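Local coordinates for trypanothione-dependent glyoxalase I (Leishmania major, PDB 2C21), which belongs to the glyoxalase/bleomycin resistance/dioxygenase superfamily and is a metalloprotein that carries nickel in its two-chain assembly, at residues G17-S22 with L63-G68. Sequence-based numbering, arbitrary orientation.
Sequences GDLDRS and LTYNYG
A chi1 of 168° turns Tyr65 CG away from its own amide nitrogen and carries the ring off strand 60-66 to the side of Gly17, while Leu19, whose chi1 of -111° falls away from a staggered value, brings both its methyl groups over the Tyr65 CB. The pair illustrates how a beta-alpha-beta-beta-beta module of the glyoxalase superfamily closes on itself: helix 19-29 follows strand 8-15 directly, and its first turn packs against strand 60-66, the parallel neighbour of that strand in the sheet. Leu19 CD2 comes to 3.6 Å from Tyr65 CB and lies obliquely to the ring. At the ring's edge and near its plane, the carbonyl of Gly17 places its O 3.4 Å from Tyr65 CE1, so the aromatic rim meets a peptide oxygen. Farther along the helix, and deeper in the protein, Ser22 CB rests on Leu63 CD1; Leu63 also touches Ile14 and Leu50 on the flanking strands, and its side chain is about 10 Å from a bound nickel ion. No hydrogen bond joins the two segments; they meet mainly through carbon atoms, and some of their polar groups are bonded within their own segment. Asp18 is the N-cap of helix 19-29: its OD1 accepts from Arg21 N at 3.1 Å, the N-H pointing in from above the carboxylate plane. Asp118 ties down the same corner, bonding Gly17 N and forming a salt bridge with Arg21 NH2. Past the strand end the chain passes over one face of the Tyr65 ring, with Tyr67 N 4.0 Å from its plane and offset toward the rim. The phenol is fixed at its far end by Gly68 N, which donates to Tyr65 OH over 3.2 Å in an almost straight bond of 174°.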
ATOM      1  N   GLY A  17       0.437   1.406 -17.192  1.00 36.17           N
ATOM      2  CA  GLY A  17       0.650   1.385 -18.639  1.00 36.56           C
ATOM      3  C   GLY A  17       1.208   2.655 -19.265  1.00 36.87           C
ATOM      4  O   GLY A  17       1.793   2.602 -20.338  1.00 37.01           O
ATOM      5  N   ASP A  18       1.026   3.790 -18.598  1.00 37.80           N
ATOM      6  CA  ASP A  18       1.304   5.113 -19.177  1.00 38.60           C
ATOM      7  C   ASP A  18       1.568   6.066 -18.004  1.00 39.03           C
ATOM      8  O   ASP A  18       0.665   6.423 -17.266  1.00 38.46           O
ATOM      9  CB  ASP A  18       0.090   5.515 -20.050  1.00 38.52           C
ATOM     10  CG  ASP A  18       0.157   6.924 -20.640  1.00 39.34           C
ATOM     11  OD1 ASP A  18       0.866   7.827 -20.169  1.00 38.95           O
ATOM     12  OD2 ASP A  18      -0.607   7.136 -21.594  1.00 42.65           O
ATOM     13  N   LEU A  19       2.830   6.435 -17.820  1.00 39.57           N
ATOM     14  CA  LEU A  19       3.212   7.338 -16.732  1.00 39.97           C
ATOM     15  C   LEU A  19       2.475   8.672 -16.777  1.00 39.49           C
ATOM     16  O   LEU A  19       1.956   9.126 -15.775  1.00 39.03           O
ATOM     17  CB  LEU A  19       4.719   7.599 -16.753  1.00 40.29           C
ATOM     18  CG  LEU A  19       5.654   7.052 -15.646  1.00 41.63           C
ATOM     19  CD1 LEU A  19       5.078   5.996 -14.746  1.00 41.36           C
ATOM     20  CD2 LEU A  19       6.953   6.609 -16.265  1.00 42.93           C
ATOM     21  N   ASP A  20       2.458   9.305 -17.938  1.00 39.81           N
ATOM     22  CA  ASP A  20       1.815  10.617 -18.079  1.00 39.70           C
ATOM     23  C   ASP A  20       0.375  10.595 -17.553  1.00 39.50           C
ATOM     24  O   ASP A  20      -0.003  11.435 -16.748  1.00 39.87           O
ATOM     25  CB  ASP A  20       1.832  11.077 -19.536  1.00 39.63           C
ATOM     26  CG  ASP A  20       3.211  11.482 -20.006  0.50 39.78           C
ATOM     27  OD1 ASP A  20       4.130  11.593 -19.167  0.50 39.17           O
ATOM     28  OD2 ASP A  20       3.367  11.690 -21.227  0.50 40.19           O
ATOM     29  N   ARG A  21      -0.427   9.631 -17.982  1.00 39.52           N
ATOM     30  CA  ARG A  21      -1.821   9.612 -17.533  1.00 39.60           C
ATOM     31  C   ARG A  21      -1.964   9.244 -16.046  1.00 38.87           C
ATOM     32  O   ARG A  21      -2.851   9.744 -15.377  1.00 38.47           O
ATOM     33  CB  ARG A  21      -2.700   8.730 -18.420  1.00 39.90           C
ATOM     34  CG  ARG A  21      -2.597   7.296 -18.144  1.00 41.10           C
ATOM     35  CD  ARG A  21      -3.591   6.498 -18.955  1.00 41.81           C
ATOM     36  NE  ARG A  21      -3.303   5.088 -18.722  1.00 41.89           N
ATOM     37  CZ  ARG A  21      -3.877   4.085 -19.370  1.00 41.54           C
ATOM     38  NH1 ARG A  21      -4.831   4.301 -20.272  1.00 40.54           N
ATOM     39  NH2 ARG A  21      -3.527   2.849 -19.061  1.00 41.33           N
ATOM     40  N   SER A  22      -1.087   8.390 -15.523  1.00 38.71           N
ATOM     41  CA  SER A  22      -1.179   8.022 -14.109  1.00 38.36           C
ATOM     42  C   SER A  22      -0.784   9.201 -13.232  1.00 38.60           C
ATOM     43  O   SER A  22      -1.447   9.503 -12.237  1.00 38.48           O
ATOM     44  CB  SER A  22      -0.301   6.807 -13.791  0.67 38.18           C
ATOM     45  OG  SER A  22      -0.783   5.664 -14.469  0.67 36.99           O
ATOM     46  N   LEU A  63       5.013   3.952  -8.772  1.00 38.58           N
ATOM     47  CA  LEU A  63       4.584   3.463 -10.079  1.00 38.83           C
ATOM     48  C   LEU A  63       5.781   2.925 -10.840  1.00 38.72           C
ATOM     49  O   LEU A  63       6.813   3.577 -10.904  1.00 38.84           O
ATOM     50  CB  LEU A  63       3.960   4.585 -10.902  1.00 39.20           C
ATOM     51  CG  LEU A  63       3.021   5.534 -10.181  1.00 40.77           C
ATOM     52  CD1 LEU A  63       2.560   6.598 -11.168  1.00 41.14           C
ATOM     53  CD2 LEU A  63       1.861   4.770  -9.595  1.00 40.54           C
ATOM     54  N   THR A  64       5.617   1.741 -11.427  1.00 38.63           N
ATOM     55  CA  THR A  64       6.605   1.149 -12.296  1.00 38.59           C
ATOM     56  C   THR A  64       6.018   1.122 -13.701  1.00 38.09           C
ATOM     57  O   THR A  64       4.910   0.610 -13.905  1.00 37.65           O
ATOM     58  CB  THR A  64       6.898  -0.317 -11.878  1.00 38.81           C
ATOM     59  OG1 THR A  64       7.398  -0.348 -10.536  1.00 38.89           O
ATOM     60  CG2 THR A  64       7.901  -0.938 -12.812  1.00 38.86           C
ATOM     61  N   TYR A  65       6.759   1.700 -14.640  1.00 37.60           N
ATOM     62  CA  TYR A  65       6.447   1.614 -16.050  1.00 37.83           C
ATOM     63  C   TYR A  65       7.489   0.712 -16.717  1.00 38.10           C
ATOM     64  O   TYR A  65       8.695   0.972 -16.621  1.00 38.11           O
ATOM     65  CB  TYR A  65       6.466   3.020 -16.680  1.00 37.50           C
ATOM     66  CG  TYR A  65       6.428   3.001 -18.183  1.00 37.66           C
ATOM     67  CD1 TYR A  65       5.286   2.563 -18.857  1.00 37.59           C
ATOM     68  CD2 TYR A  65       7.532   3.404 -18.944  1.00 36.24           C
ATOM     69  CE1 TYR A  65       5.240   2.532 -20.237  1.00 37.48           C
ATOM     70  CE2 TYR A  65       7.490   3.375 -20.330  1.00 35.84           C
ATOM     71  CZ  TYR A  65       6.347   2.935 -20.970  1.00 37.21           C
ATOM     72  OH  TYR A  65       6.275   2.890 -22.347  1.00 36.56           O
ATOM     73  N   ASN A  66       7.024  -0.348 -17.380  1.00 38.20           N
ATOM     74  CA  ASN A  66       7.867  -1.162 -18.240  1.00 38.47           C
ATOM     75  C   ASN A  66       7.706  -0.714 -19.677  1.00 38.39           C
ATOM     76  O   ASN A  66       6.590  -0.696 -20.188  1.00 38.18           O
ATOM     77  CB  ASN A  66       7.515  -2.642 -18.110  1.00 39.08           C
ATOM     78  CG  ASN A  66       7.975  -3.213 -16.800  1.00 41.14           C
ATOM     79  OD1 ASN A  66       9.175  -3.331 -16.558  1.00 44.51           O
ATOM     80  ND2 ASN A  66       7.037  -3.529 -15.930  1.00 42.15           N
ATOM     81  N   TYR A  67       8.825  -0.366 -20.321  1.00 37.80           N
ATOM     82  CA  TYR A  67       8.802   0.215 -21.666  1.00 37.64           C
ATOM     83  C   TYR A  67       7.990  -0.671 -22.617  1.00 37.81           C
ATOM     84  O   TYR A  67       8.258  -1.877 -22.765  1.00 37.44           O
ATOM     85  CB  TYR A  67      10.214   0.371 -22.242  1.00 37.37           C
ATOM     86  CG  TYR A  67      11.131   1.424 -21.623  1.00 36.82           C
ATOM     87  CD1 TYR A  67      12.306   1.782 -22.276  1.00 36.45           C
ATOM     88  CD2 TYR A  67      10.849   2.047 -20.406  1.00 37.38           C
ATOM     89  CE1 TYR A  67      13.167   2.710 -21.756  1.00 35.80           C
ATOM     90  CE2 TYR A  67      11.727   3.006 -19.878  1.00 36.36           C
ATOM     91  CZ  TYR A  67      12.885   3.317 -20.562  1.00 36.89           C
ATOM     92  OH  TYR A  67      13.774   4.243 -20.068  1.00 36.89           O
ATOM     93  N   GLY A  68       6.995  -0.063 -23.251  1.00 38.14           N
ATOM     94  CA  GLY A  68       6.191  -0.737 -24.266  1.00 38.19           C
ATOM     95  C   GLY A  68       5.095  -1.645 -23.737  1.00 38.14           C
ATOM     96  O   GLY A  68       4.430  -2.318 -24.523  1.00 38.50           O
TER